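Local coordinates for sortase family protein (Clostridium perfringens, PDB 4D70) that probably cleaves the sorting signal of surface proteins and transfers the product to an amine acceptor, as a class D sortase transpeptidase, at residues A[33-38]-A[58-63]; A[85-91]-A[103-109]; A[116-120]-A[166-170]. All coordinates share one frame; numbering follows the deposited sequence.

Interaction 1 (A[33-38]-A[58-63]); sequences TLEEFK and GDGIAL
The Phe37 ring lies against the backbone of Gly60–Leu63, with Ala62 N over one face, 3.4 Å above the ring plane and displaced toward the rim. Three more backbone atoms approach this ring obliquely: Gly60 O at CD1, Ile61 O at CZ and Leu63 N at CE2, with Phe37 CD1 to Gly60 O at 3.3 Å. The ring reaches the strand because CG stands anti to the backbone N (chi1 -178°). Gly60 CA lies 5.4 Å from Phe37 CA, where a CB on Gly60 would run into Phe37 CB. A turn earlier on the helix, Thr33 CG2 rests 3.7 Å from Gly60 N, while its OG1 turns back to Val29 O within the helix. Further along the strand, Leu63 CD2 meets Phe37 CD2 at 3.8 Å and Leu34 CD1 at 3.6 Å; the two leucines cross at about a right angle. No hydrogen bond joins the two segments. The axes of helix 33-38 and strand 60-63 run nearly perpendicular, at 84°. The N-terminal helix 29-39 thus packs across strand 60-66 of the sortase beta-barrel, between strands 71-77 and 128-132; Thr33 and Leu34 also touch Val74, and Phe37 meets Phe41.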
ATOM      1  N   THR A  33       6.756   6.510  11.734  1.00 50.60           N
ATOM      2  CA  THR A  33       5.926   5.336  11.512  1.00 42.42           C
ATOM      3  C   THR A  33       6.799   4.231  11.008  1.00 36.90           C
ATOM      4  O   THR A  33       6.670   3.087  11.390  1.00 37.05           O
ATOM      5  CB  THR A  33       4.920   5.649  10.444  1.00 44.94           C
ATOM      6  OG1 THR A  33       4.228   6.843  10.800  1.00 46.54           O
ATOM      7  CG2 THR A  33       3.960   4.506  10.255  1.00 45.30           C
ATOM      8  N   LEU A  34       7.696   4.601  10.124  1.00 37.56           N
ATOM      9  CA  LEU A  34       8.600   3.633   9.510  1.00 42.31           C
ATOM     10  C   LEU A  34       9.525   3.027  10.531  1.00 44.37           C
ATOM     11  O   LEU A  34       9.683   1.820  10.595  1.00 41.02           O
ATOM     12  CB  LEU A  34       9.379   4.301   8.385  1.00 42.83           C
ATOM     13  CG  LEU A  34      10.596   3.611   7.836  1.00 44.41           C
ATOM     14  CD1 LEU A  34      10.185   2.275   7.266  1.00 44.21           C
ATOM     15  CD2 LEU A  34      11.212   4.448   6.728  1.00 50.59           C
ATOM     16  N   GLU A  35      10.102   3.845  11.388  1.00 51.73           N
ATOM     17  CA  GLU A  35      11.040   3.290  12.383  1.00 51.39           C
ATOM     18  C   GLU A  35      10.324   2.463  13.448  1.00 44.76           C
ATOM     19  O   GLU A  35      10.806   1.410  13.859  1.00 44.12           O
ATOM     20  CB  GLU A  35      11.896   4.398  12.985  1.00 56.06           C
ATOM     21  CG  GLU A  35      12.866   5.019  11.975  1.00 64.67           C
ATOM     22  CD  GLU A  35      13.685   3.973  11.186  1.00 70.45           C
ATOM     23  OE1 GLU A  35      14.305   3.070  11.806  1.00 70.28           O
ATOM     24  OE2 GLU A  35      13.717   4.031   9.927  1.00 67.43           O
ATOM     25  N   GLU A  36       9.133   2.881  13.836  1.00 47.87           N
ATOM     26  CA  GLU A  36       8.392   2.158  14.860  1.00 48.60           C
ATOM     27  C   GLU A  36       8.002   0.781  14.385  1.00 49.67           C
ATOM     28  O   GLU A  36       7.928  -0.175  15.158  1.00 46.79           O
ATOM     29  CB  GLU A  36       7.148   2.965  15.292  1.00 57.28           C
ATOM     30  CG  GLU A  36       7.443   4.461  15.451  1.00 64.79           C
ATOM     31  CD  GLU A  36       6.676   5.149  16.555  1.00 68.94           C
ATOM     32  OE1 GLU A  36       5.440   5.332  16.441  1.00 68.52           O
ATOM     33  OE2 GLU A  36       7.331   5.572  17.523  1.00 76.35           O
ATOM     34  N   PHE A  37       7.701   0.667  13.089  1.00 48.34           N
ATOM     35  CA  PHE A  37       7.282  -0.615  12.576  1.00 40.67           C
ATOM     36  C   PHE A  37       8.487  -1.548  12.533  1.00 39.12           C
ATOM     37  O   PHE A  37       8.393  -2.706  12.932  1.00 39.25           O
ATOM     38  CB  PHE A  37       6.687  -0.466  11.136  1.00 45.16           C
ATOM     39  CG  PHE A  37       6.185  -1.752  10.563  1.00 35.87           C
ATOM     40  CD1 PHE A  37       5.054  -2.358  11.052  1.00 37.69           C
ATOM     41  CD2 PHE A  37       6.832  -2.329   9.478  1.00 40.07           C
ATOM     42  CE1 PHE A  37       4.590  -3.534  10.498  1.00 39.96           C
ATOM     43  CE2 PHE A  37       6.380  -3.513   8.914  1.00 33.96           C
ATOM     44  CZ  PHE A  37       5.273  -4.126   9.431  1.00 39.03           C
ATOM     45  N   LYS A  38       9.589  -1.061  11.973  1.00 35.98           N
ATOM     46  CA  LYS A  38      10.815  -1.863  11.857  1.00 44.33           C
ATOM     47  C   LYS A  38      11.246  -2.406  13.189  1.00 48.22           C
ATOM     48  O   LYS A  38      11.695  -3.551  13.285  1.00 50.47           O
ATOM     49  CB  LYS A  38      11.950  -1.022  11.280  1.00 46.63           C
ATOM     50  CG  LYS A  38      11.790  -0.744   9.795  1.00 50.86           C
ATOM     51  CD  LYS A  38      12.826   0.267   9.344  1.00 57.43           C
ATOM     52  CE  LYS A  38      13.001   0.234   7.845  1.00 68.40           C
ATOM     53  NZ  LYS A  38      13.955   1.292   7.400  1.00 76.62           N
ATOM     54  N   GLY A  58      -3.231   4.710  11.217  1.00 41.25           N
ATOM     55  CA  GLY A  58      -1.960   5.399  11.381  1.00 36.92           C
ATOM     56  C   GLY A  58      -0.818   4.521  11.833  1.00 34.49           C
ATOM     57  O   GLY A  58       0.316   4.904  11.667  1.00 36.80           O
ATOM     58  N   ASP A  59      -1.099   3.341  12.382  1.00 35.83           N
ATOM     59  CA  ASP A  59      -0.038   2.369  12.652  1.00 36.32           C
ATOM     60  C   ASP A  59       0.573   1.773  11.350  1.00 44.45           C
ATOM     61  O   ASP A  59      -0.171   1.426  10.423  1.00 38.94           O
ATOM     62  CB  ASP A  59      -0.578   1.163  13.413  1.00 38.37           C
ATOM     63  CG  ASP A  59      -1.006   1.482  14.856  1.00 47.71           C
ATOM     64  OD1 ASP A  59      -0.833   2.617  15.335  1.00 48.64           O
ATOM     65  OD2 ASP A  59      -1.545   0.559  15.479  1.00 50.36           O
ATOM     66  N   GLY A  60       1.898   1.586  11.334  1.00 36.99           N
ATOM     67  CA  GLY A  60       2.589   0.845  10.299  1.00 37.79           C
ATOM     68  C   GLY A  60       2.112  -0.576  10.226  1.00 40.57           C
ATOM     69  O   GLY A  60       1.935  -1.223  11.266  1.00 31.54           O
ATOM     70  N   ILE A  61       1.854  -1.076   9.001  1.00 35.22           N
ATOM     71  CA  ILE A  61       1.466  -2.479   8.856  1.00 35.21           C
ATOM     72  C   ILE A  61       2.357  -3.301   7.935  1.00 32.93           C
ATOM     73  O   ILE A  61       2.270  -4.502   7.944  1.00 32.69           O
ATOM     74  CB  ILE A  61      -0.004  -2.589   8.371  1.00 36.40           C
ATOM     75  CG1 ILE A  61      -0.143  -1.994   6.973  1.00 35.37           C
ATOM     76  CG2 ILE A  61      -0.952  -1.915   9.358  1.00 41.52           C
ATOM     77  CD1 ILE A  61      -1.411  -2.386   6.322  1.00 38.73           C
ATOM     78  N   ALA A  62       3.155  -2.631   7.117  1.00 32.02           N
ATOM     79  CA  ALA A  62       4.061  -3.288   6.193  1.00 30.92           C
ATOM     80  C   ALA A  62       5.062  -2.262   5.703  1.00 31.52           C
ATOM     81  O   ALA A  62       4.814  -1.050   5.721  1.00 34.28           O
ATOM     82  CB  ALA A  62       3.285  -3.861   4.979  1.00 31.88           C
ATOM     83  N   LEU A  63       6.145  -2.776   5.192  1.00 25.39           N
ATOM     84  CA  LEU A  63       7.039  -2.020   4.409  1.00 27.10           C
ATOM     85  C   LEU A  63       6.707  -2.251   2.934  1.00 26.52           C
ATOM     86  O   LEU A  63       6.230  -3.310   2.529  1.00 30.17           O
ATOM     87  CB  LEU A  63       8.477  -2.530   4.616  1.00 28.24           C
ATOM     88  CG  LEU A  63       9.064  -2.462   6.057  1.00 34.02           C
ATOM     89  CD1 LEU A  63      10.491  -3.005   6.006  1.00 35.85           C
ATOM     90  CD2 LEU A  63       9.056  -1.050   6.646  1.00 33.42           C
TER

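Interaction 2 (A[85-91]-A[103-109]); sequences ENNIGHF and FSIAGHR
Phe91 and Ala106 meet across the beta hairpin of strands 88-90 and 101-109, part of the sortase beta-barrel. From CB, which passes near Ser104 O, the Phe91 side chain runs back along the partner strand. Phe91 CD1 lies 3.6 Å from Ser104 C, which sits at the ring edge in its plane, and CE1 and CZ both end against the methyl of Ala106, CE1 at 3.6 Å from its CB. Three backbone hydrogen bonds hold the antiparallel strands: Gly89 and Ala106 bond in both directions, and Phe91 N donates to Ser104 O at 2.9 Å, tilted 34° from the carbonyl plane. The non-hydrogen-bonded pair His90 and Ile105 puts its side chains on one face, where Ile88 CG2 touches Ile105 CD1. His90 CD2 comes to 3.3 Å from Phe103 CE1, the two rings meeting obliquely. His90 ND1 bonds to Glu77 OE1 of strand 71-77 and NE2 to Ala95 O in the hairpin's own connection, so the imidazole's rotation is fixed. At the far end the poorly ordered Glu85 stacks its carboxylate on the Arg109 guanidinium: Glu85 OE2 sits over its centre, 3.8 Å from Arg109 NH2, a long ion pair, while Arg109 NE donates to Leu81 O.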
ATOM      1  N   GLU A  85      -2.221  12.299   4.918  1.00 53.16           N
ATOM      2  CA  GLU A  85      -1.409  13.485   4.965  1.00 59.43           C
ATOM      3  C   GLU A  85       0.043  13.102   5.179  1.00 57.91           C
ATOM      4  O   GLU A  85       0.943  13.681   4.575  1.00 58.15           O
ATOM      5  CB  GLU A  85      -1.883  14.394   6.077  1.00 65.92           C
ATOM      6  CG  GLU A  85      -1.339  15.808   5.976  1.00 73.89           C
ATOM      7  CD  GLU A  85      -2.136  16.770   6.842  1.00 84.68           C
ATOM      8  OE1 GLU A  85      -2.458  16.389   7.997  1.00 76.86           O
ATOM      9  OE2 GLU A  85      -2.431  17.900   6.386  1.00 91.39           O
ATOM     10  N   ASN A  86       0.276  12.090   6.007  1.00 49.49           N
ATOM     11  CA  ASN A  86       1.645  11.693   6.335  1.00 52.36           C
ATOM     12  C   ASN A  86       2.160  10.410   5.755  1.00 49.96           C
ATOM     13  O   ASN A  86       3.367  10.208   5.694  1.00 48.19           O
ATOM     14  CB  ASN A  86       1.742  11.618   7.825  1.00 54.48           C
ATOM     15  CG  ASN A  86       1.761  12.991   8.430  1.00 60.63           C
ATOM     16  OD1 ASN A  86       2.646  13.781   8.122  1.00 69.27           O
ATOM     17  ND2 ASN A  86       0.759  13.311   9.217  1.00 56.73           N
ATOM     18  N   ASN A  87       1.262   9.522   5.361  1.00 45.05           N
ATOM     19  CA  ASN A  87       1.709   8.227   4.916  1.00 37.15           C
ATOM     20  C   ASN A  87       0.909   7.716   3.755  1.00 38.47           C
ATOM     21  O   ASN A  87      -0.203   8.139   3.492  1.00 37.53           O
ATOM     22  CB  ASN A  87       1.573   7.216   6.037  1.00 39.58           C
ATOM     23  CG  ASN A  87       2.630   7.346   7.104  1.00 40.58           C
ATOM     24  OD1 ASN A  87       2.320   7.591   8.280  1.00 42.21           O
ATOM     25  ND2 ASN A  87       3.845   7.117   6.749  1.00 36.68           N
ATOM     26  N   ILE A  88       1.486   6.724   3.112  1.00 39.06           N
ATOM     27  CA  ILE A  88       0.738   5.831   2.238  1.00 38.39           C
ATOM     28  C   ILE A  88      -0.199   5.048   3.152  1.00 31.03           C
ATOM     29  O   ILE A  88       0.215   4.604   4.209  1.00 32.63           O
ATOM     30  CB  ILE A  88       1.687   4.817   1.584  1.00 35.26           C
ATOM     31  CG1 ILE A  88       2.670   5.475   0.624  1.00 39.91           C
ATOM     32  CG2 ILE A  88       0.911   3.752   0.862  1.00 42.19           C
ATOM     33  CD1 ILE A  88       3.719   4.483   0.162  1.00 38.56           C
ATOM     34  N   GLY A  89      -1.422   4.829   2.742  1.00 30.82           N
ATOM     35  CA  GLY A  89      -2.419   4.238   3.638  1.00 34.77           C
ATOM     36  C   GLY A  89      -3.093   3.018   3.072  1.00 34.63           C
ATOM     37  O   GLY A  89      -3.175   2.866   1.840  1.00 31.92           O
ATOM     38  N   HIS A  90      -3.533   2.123   3.949  1.00 29.74           N
ATOM     39  CA  HIS A  90      -4.194   0.878   3.536  1.00 29.85           C
ATOM     40  C   HIS A  90      -5.689   1.105   3.625  1.00 30.60           C
ATOM     41  O   HIS A  90      -6.205   1.496   4.688  1.00 30.04           O
ATOM     42  CB  HIS A  90      -3.722  -0.281   4.412  1.00 27.44           C
ATOM     43  CG  HIS A  90      -4.533  -1.517   4.281  1.00 30.50           C
ATOM     44  ND1 HIS A  90      -5.211  -2.110   5.338  1.00 34.55           N
ATOM     45  CD2 HIS A  90      -4.751  -2.305   3.220  1.00 30.55           C
ATOM     46  CE1 HIS A  90      -5.811  -3.206   4.916  1.00 30.27           C
ATOM     47  NE2 HIS A  90      -5.567  -3.326   3.624  1.00 32.08           N
ATOM     48  N   PHE A  91      -6.412   0.855   2.547  1.00 26.86           N
ATOM     49  CA  PHE A  91      -7.874   0.931   2.606  1.00 29.40           C
ATOM     50  C   PHE A  91      -8.427  -0.128   3.565  1.00 33.51           C
ATOM     51  O   PHE A  91      -8.194  -1.354   3.433  1.00 30.45           O
ATOM     52  CB  PHE A  91      -8.544   0.729   1.271  1.00 29.81           C
ATOM     53  CG  PHE A  91      -8.366   1.851   0.315  1.00 28.90           C
ATOM     54  CD1 PHE A  91      -7.308   1.862  -0.553  1.00 24.39           C
ATOM     55  CD2 PHE A  91      -9.301   2.901   0.249  1.00 29.01           C
ATOM     56  CE1 PHE A  91      -7.132   2.889  -1.475  1.00 26.95           C
ATOM     57  CE2 PHE A  91      -9.123   3.952  -0.659  1.00 31.08           C
ATOM     58  CZ  PHE A  91      -8.043   3.934  -1.541  1.00 30.88           C
ATOM     59  N   PHE A 103      -5.221  -6.395  -1.654  1.00 21.88           N
ATOM     60  CA  PHE A 103      -4.583  -5.497  -0.697  1.00 24.60           C
ATOM     61  C   PHE A 103      -4.443  -4.132  -1.392  1.00 25.75           C
ATOM     62  O   PHE A 103      -3.647  -4.003  -2.325  1.00 20.34           O
ATOM     63  CB  PHE A 103      -3.177  -6.079  -0.355  1.00 22.77           C
ATOM     64  CG  PHE A 103      -2.280  -5.136   0.392  1.00 26.48           C
ATOM     65  CD1 PHE A 103      -2.684  -4.584   1.613  1.00 28.33           C
ATOM     66  CD2 PHE A 103      -1.020  -4.821  -0.083  1.00 26.31           C
ATOM     67  CE1 PHE A 103      -1.860  -3.709   2.292  1.00 25.08           C
ATOM     68  CE2 PHE A 103      -0.202  -3.926   0.589  1.00 26.76           C
ATOM     69  CZ  PHE A 103      -0.615  -3.379   1.786  1.00 29.41           C
ATOM     70  N   SER A 104      -5.208  -3.155  -0.909  1.00 24.12           N
ATOM     71  CA  SER A 104      -5.316  -1.869  -1.541  1.00 22.44           C
ATOM     72  C   SER A 104      -4.738  -0.718  -0.750  1.00 21.75           C
ATOM     73  O   SER A 104      -4.923  -0.600   0.461  1.00 24.74           O
ATOM     74  CB  SER A 104      -6.763  -1.544  -1.819  1.00 20.53           C
ATOM     75  OG  SER A 104      -7.315  -2.493  -2.692  1.00 21.47           O
ATOM     76  N   ILE A 105      -3.962   0.101  -1.439  1.00 23.51           N
ATOM     77  CA  ILE A 105      -3.257   1.204  -0.807  1.00 23.18           C
ATOM     78  C   ILE A 105      -3.517   2.494  -1.521  1.00 25.58           C
ATOM     79  O   ILE A 105      -3.726   2.528  -2.757  1.00 24.05           O
ATOM     80  CB  ILE A 105      -1.789   0.900  -0.537  1.00 28.02           C
ATOM     81  CG1 ILE A 105      -0.967   0.614  -1.764  1.00 29.51           C
ATOM     82  CG2 ILE A 105      -1.754  -0.340   0.352  1.00 30.48           C
ATOM     83  CD1 ILE A 105       0.535   0.567  -1.506  1.00 29.51           C
ATOM     84  N   ALA A 106      -3.504   3.581  -0.759  1.00 24.78           N
ATOM     85  CA  ALA A 106      -3.844   4.930  -1.291  1.00 26.94           C
ATOM     86  C   ALA A 106      -2.612   5.769  -1.182  1.00 29.04           C
ATOM     87  O   ALA A 106      -1.961   5.821  -0.125  1.00 27.87           O
ATOM     88  CB  ALA A 106      -4.958   5.559  -0.477  1.00 32.79           C
ATOM     89  N   GLY A 107      -2.267   6.411  -2.270  1.00 33.31           N
ATOM     90  CA  GLY A 107      -1.076   7.210  -2.353  1.00 37.38           C
ATOM     91  C   GLY A 107      -1.345   8.642  -2.744  1.00 39.07           C
ATOM     92  O   GLY A 107      -0.534   9.297  -3.365  1.00 43.15           O
ATOM     93  N   HIS A 108      -2.499   9.116  -2.352  1.00 43.28           N
ATOM     94  CA  HIS A 108      -2.867  10.506  -2.603  1.00 45.87           C
ATOM     95  C   HIS A 108      -3.771  10.935  -1.491  1.00 49.43           C
ATOM     96  O   HIS A 108      -4.403  10.072  -0.846  1.00 43.99           O
ATOM     97  CB  HIS A 108      -3.626  10.616  -3.922  1.00 43.56           C
ATOM     98  CG  HIS A 108      -4.967   9.949  -3.885  1.00 41.59           C
ATOM     99  ND1 HIS A 108      -6.155  10.655  -3.847  1.00 50.81           N
ATOM    100  CD2 HIS A 108      -5.312   8.644  -3.942  1.00 43.28           C
ATOM    101  CE1 HIS A 108      -7.170   9.807  -3.863  1.00 46.85           C
ATOM    102  NE2 HIS A 108      -6.682   8.582  -3.931  1.00 47.20           N
ATOM    103  N   ARG A 109      -3.827  12.247  -1.279  1.00 44.43           N
ATOM    104  CA  ARG A 109      -4.774  12.852  -0.347  1.00 48.90           C
ATOM    105  C   ARG A 109      -5.559  13.896  -1.128  1.00 49.85           C
ATOM    106  O   ARG A 109      -4.980  14.840  -1.653  1.00 44.69           O
ATOM    107  CB  ARG A 109      -4.017  13.495   0.812  1.00 49.27           C
ATOM    108  CG  ARG A 109      -4.903  13.990   1.959  1.00 46.70           C
ATOM    109  CD  ARG A 109      -4.056  14.819   2.895  1.00 61.44           C
ATOM    110  NE  ARG A 109      -4.746  15.260   4.101  1.00 64.90           N
ATOM    111  CZ  ARG A 109      -5.339  16.438   4.272  1.00 71.15           C
ATOM    112  NH1 ARG A 109      -5.379  17.340   3.306  1.00 72.57           N
ATOM    113  NH2 ARG A 109      -5.935  16.694   5.430  1.00 69.49           N
TER

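Interaction 3 (A[116-120]-A[166-170]); sequences VFRNI and TIVTC
Phe117 and Ile120 press on Ile167 and Thr169, so that a loop of the sortase beta-barrel closes over strand 163-171. The sequence of 166-170, Thr-Ile-Val-Thr-Cys, corresponds to the TLXTC signature of the family, with isoleucine in place of leucine; its cysteine is the nucleophile in related sortases. The contact is apolar, with no hydrogen bond between the segments. Its CH-pi interaction sets Ile167 CG2 over one face of the Phe117 ring, 4.3 Å from the centroid and 24° off the normal, displaced toward CE2 and CZ. Val116 CG1 covers the opposite face, so the ring is held between two aliphatic groups. Among the aliphatic contacts, Ile120 CD1 reaches Ile167 CG2 at 3.8 Å as the two side chains slide past each other in opposite directions; Ile120 CG1 is anti to its backbone N (chi1 -162°), which carries the chain out to the strand. Thr169 takes part with both branches. Thr169 CG2 approaches the ring obliquely, the two side chains crossing at about a right angle, and its hydroxyl faces Ile120 tip to tip; the OG1 also makes a weak hydrogen bond to Tyr178 O of strand 176-184. Local backbone bonding keeps the two loop side chains together: a type I turn spans Phe117 to Ile120, and Ile120 N donates to Phe117 O. At the strand, Phe117 CD2 is 3.8 Å from Thr169 CG2, and Thr169 OG1 is 3.8 Å from Ile120 CG2.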
ATOM      1  N   VAL A 116       6.010  10.475  -2.521  1.00 46.50           N
ATOM      2  CA  VAL A 116       6.668   9.163  -2.640  1.00 49.30           C
ATOM      3  C   VAL A 116       6.284   8.462  -3.946  1.00 44.13           C
ATOM      4  O   VAL A 116       7.081   7.704  -4.481  1.00 45.32           O
ATOM      5  CB  VAL A 116       6.377   8.247  -1.414  1.00 49.37           C
ATOM      6  CG1 VAL A 116       4.975   7.681  -1.462  1.00 44.84           C
ATOM      7  CG2 VAL A 116       7.368   7.105  -1.342  1.00 53.55           C
ATOM      8  N   PHE A 117       5.081   8.733  -4.456  1.00 36.83           N
ATOM      9  CA  PHE A 117       4.650   8.201  -5.766  1.00 40.62           C
ATOM     10  C   PHE A 117       4.760   9.158  -6.931  1.00 45.31           C
ATOM     11  O   PHE A 117       4.130   8.935  -7.974  1.00 38.76           O
ATOM     12  CB  PHE A 117       3.225   7.670  -5.685  1.00 36.31           C
ATOM     13  CG  PHE A 117       3.086   6.411  -4.848  1.00 31.90           C
ATOM     14  CD1 PHE A 117       3.911   5.313  -5.061  1.00 35.10           C
ATOM     15  CD2 PHE A 117       2.112   6.320  -3.904  1.00 35.22           C
ATOM     16  CE1 PHE A 117       3.781   4.167  -4.286  1.00 34.57           C
ATOM     17  CE2 PHE A 117       1.941   5.167  -3.150  1.00 39.58           C
ATOM     18  CZ  PHE A 117       2.788   4.098  -3.323  1.00 34.23           C
ATOM     19  N   ARG A 118       5.588  10.197  -6.783  1.00 43.37           N
ATOM     20  CA  ARG A 118       5.716  11.146  -7.874  1.00 48.25           C
ATOM     21  C   ARG A 118       6.115  10.449  -9.171  1.00 42.73           C
ATOM     22  O   ARG A 118       5.702  10.883 -10.218  1.00 44.02           O
ATOM     23  CB  ARG A 118       6.702  12.276  -7.559  1.00 47.72           C
ATOM     24  CG  ARG A 118       8.159  11.860  -7.428  1.00 54.37           C
ATOM     25  CD  ARG A 118       8.973  12.931  -6.691  1.00 58.98           C
ATOM     26  NE  ARG A 118      10.367  12.542  -6.418  1.00 68.52           N
ATOM     27  CZ  ARG A 118      11.408  12.699  -7.257  1.00 81.69           C
ATOM     28  NH1 ARG A 118      11.262  13.233  -8.479  1.00 79.16           N
ATOM     29  NH2 ARG A 118      12.625  12.310  -6.867  1.00 81.01           N
ATOM     30  N   ASN A 119       6.925   9.388  -9.095  1.00 40.93           N
ATOM     31  CA  ASN A 119       7.338   8.645 -10.293  1.00 43.65           C
ATOM     32  C   ASN A 119       6.606   7.330 -10.585  1.00 40.04           C
ATOM     33  O   ASN A 119       7.101   6.441 -11.328  1.00 38.02           O
ATOM     34  CB  ASN A 119       8.811   8.368 -10.188  1.00 40.45           C
ATOM     35  CG  ASN A 119       9.619   9.645 -10.353  1.00 50.04           C
ATOM     36  OD1 ASN A 119       9.321  10.458 -11.216  1.00 46.59           O
ATOM     37  ND2 ASN A 119      10.614   9.830  -9.516  1.00 49.32           N
ATOM     38  N   ILE A 120       5.422   7.201 -10.055  1.00 35.25           N
ATOM     39  CA  ILE A 120       4.698   5.950 -10.261  1.00 34.34           C
ATOM     40  C   ILE A 120       4.400   5.645 -11.752  1.00 37.22           C
ATOM     41  O   ILE A 120       4.275   4.467 -12.153  1.00 31.57           O
ATOM     42  CB  ILE A 120       3.433   5.894  -9.382  1.00 34.14           C
ATOM     43  CG1 ILE A 120       2.970   4.450  -9.272  1.00 33.19           C
ATOM     44  CG2 ILE A 120       2.304   6.799  -9.896  1.00 33.76           C
ATOM     45  CD1 ILE A 120       2.017   4.209  -8.169  1.00 27.87           C
ATOM     46  N   THR A 166      -3.358  -3.389  -5.090  1.00 19.33           N
ATOM     47  CA  THR A 166      -3.789  -2.212  -5.865  1.00 18.41           C
ATOM     48  C   THR A 166      -3.188  -0.983  -5.245  1.00 20.25           C
ATOM     49  O   THR A 166      -3.155  -0.863  -4.042  1.00 22.74           O
ATOM     50  CB  THR A 166      -5.343  -2.040  -5.829  1.00 20.00           C
ATOM     51  OG1 THR A 166      -5.979  -3.202  -6.411  1.00 19.46           O
ATOM     52  CG2 THR A 166      -5.824  -0.802  -6.670  1.00 18.64           C
ATOM     53  N   ILE A 167      -2.661  -0.100  -6.090  1.00 20.81           N
ATOM     54  CA  ILE A 167      -2.196   1.233  -5.662  1.00 21.00           C
ATOM     55  C   ILE A 167      -3.031   2.273  -6.364  1.00 20.38           C
ATOM     56  O   ILE A 167      -3.191   2.219  -7.557  1.00 22.71           O
ATOM     57  CB  ILE A 167      -0.718   1.467  -6.026  1.00 22.62           C
ATOM     58  CG1 ILE A 167       0.151   0.343  -5.448  1.00 22.06           C
ATOM     59  CG2 ILE A 167      -0.284   2.848  -5.524  1.00 30.37           C
ATOM     60  CD1 ILE A 167       1.639   0.557  -5.529  1.00 21.73           C
ATOM     61  N   VAL A 168      -3.624   3.163  -5.612  1.00 21.11           N
ATOM     62  CA  VAL A 168      -4.437   4.245  -6.143  1.00 23.99           C
ATOM     63  C   VAL A 168      -3.767   5.606  -5.914  1.00 25.99           C
ATOM     64  O   VAL A 168      -3.497   5.978  -4.764  1.00 29.42           O
ATOM     65  CB  VAL A 168      -5.807   4.302  -5.396  1.00 23.77           C
ATOM     66  CG1 VAL A 168      -6.741   5.370  -6.004  1.00 26.67           C
ATOM     67  CG2 VAL A 168      -6.459   2.941  -5.457  1.00 21.79           C
ATOM     68  N   THR A 169      -3.520   6.327  -6.995  1.00 26.43           N
ATOM     69  CA  THR A 169      -3.010   7.707  -6.953  1.00 28.96           C
ATOM     70  C   THR A 169      -3.857   8.526  -7.895  1.00 28.83           C
ATOM     71  O   THR A 169      -4.819   8.020  -8.463  1.00 26.61           O
ATOM     72  CB  THR A 169      -1.523   7.789  -7.378  1.00 33.05           C
ATOM     73  OG1 THR A 169      -1.316   7.175  -8.678  1.00 30.69           O
ATOM     74  CG2 THR A 169      -0.637   7.111  -6.402  1.00 36.35           C
ATOM     75  N   CYS A 170      -3.524   9.811  -8.076  1.00 25.97           N
ATOM     76  CA  CYS A 170      -4.231  10.689  -8.998  1.00 28.34           C
ATOM     77  C   CYS A 170      -3.459  10.920 -10.292  1.00 26.45           C
ATOM     78  O   CYS A 170      -2.246  10.843 -10.331  1.00 34.18           O
ATOM     79  CB  CYS A 170      -4.460  12.098  -8.338  1.00 37.35           C
ATOM     80  SG  CYS A 170      -5.440  11.961  -6.852  1.00 46.23           S
TER

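How the interactions relate
The three contacts follow one another along the chain and all reach one mixed sheet. Interaction 1 places the N-terminal helix 29-39 on strand 60-66; its centre is about 13 Å from that of interaction 2, and a probable hydrogen bond between Thr33 OG1 and Asn87 OD1 and packing of Ile61 CD1 on His90 CB link the two. Interactions 2 and 3 lie closer, centres about 9 Å apart, because strands 101-109 and 163-171 are parallel neighbours, probably bonded through Gly107 N to Val168 O and Phe103 O to Thr166 N. There His108 ND1 stands 3.4 Å from Cys170 SG, consistent with the paired histidine and cysteine of sortase active sites. Interactions 1 and 3, about 19 Å apart between centres, do not touch.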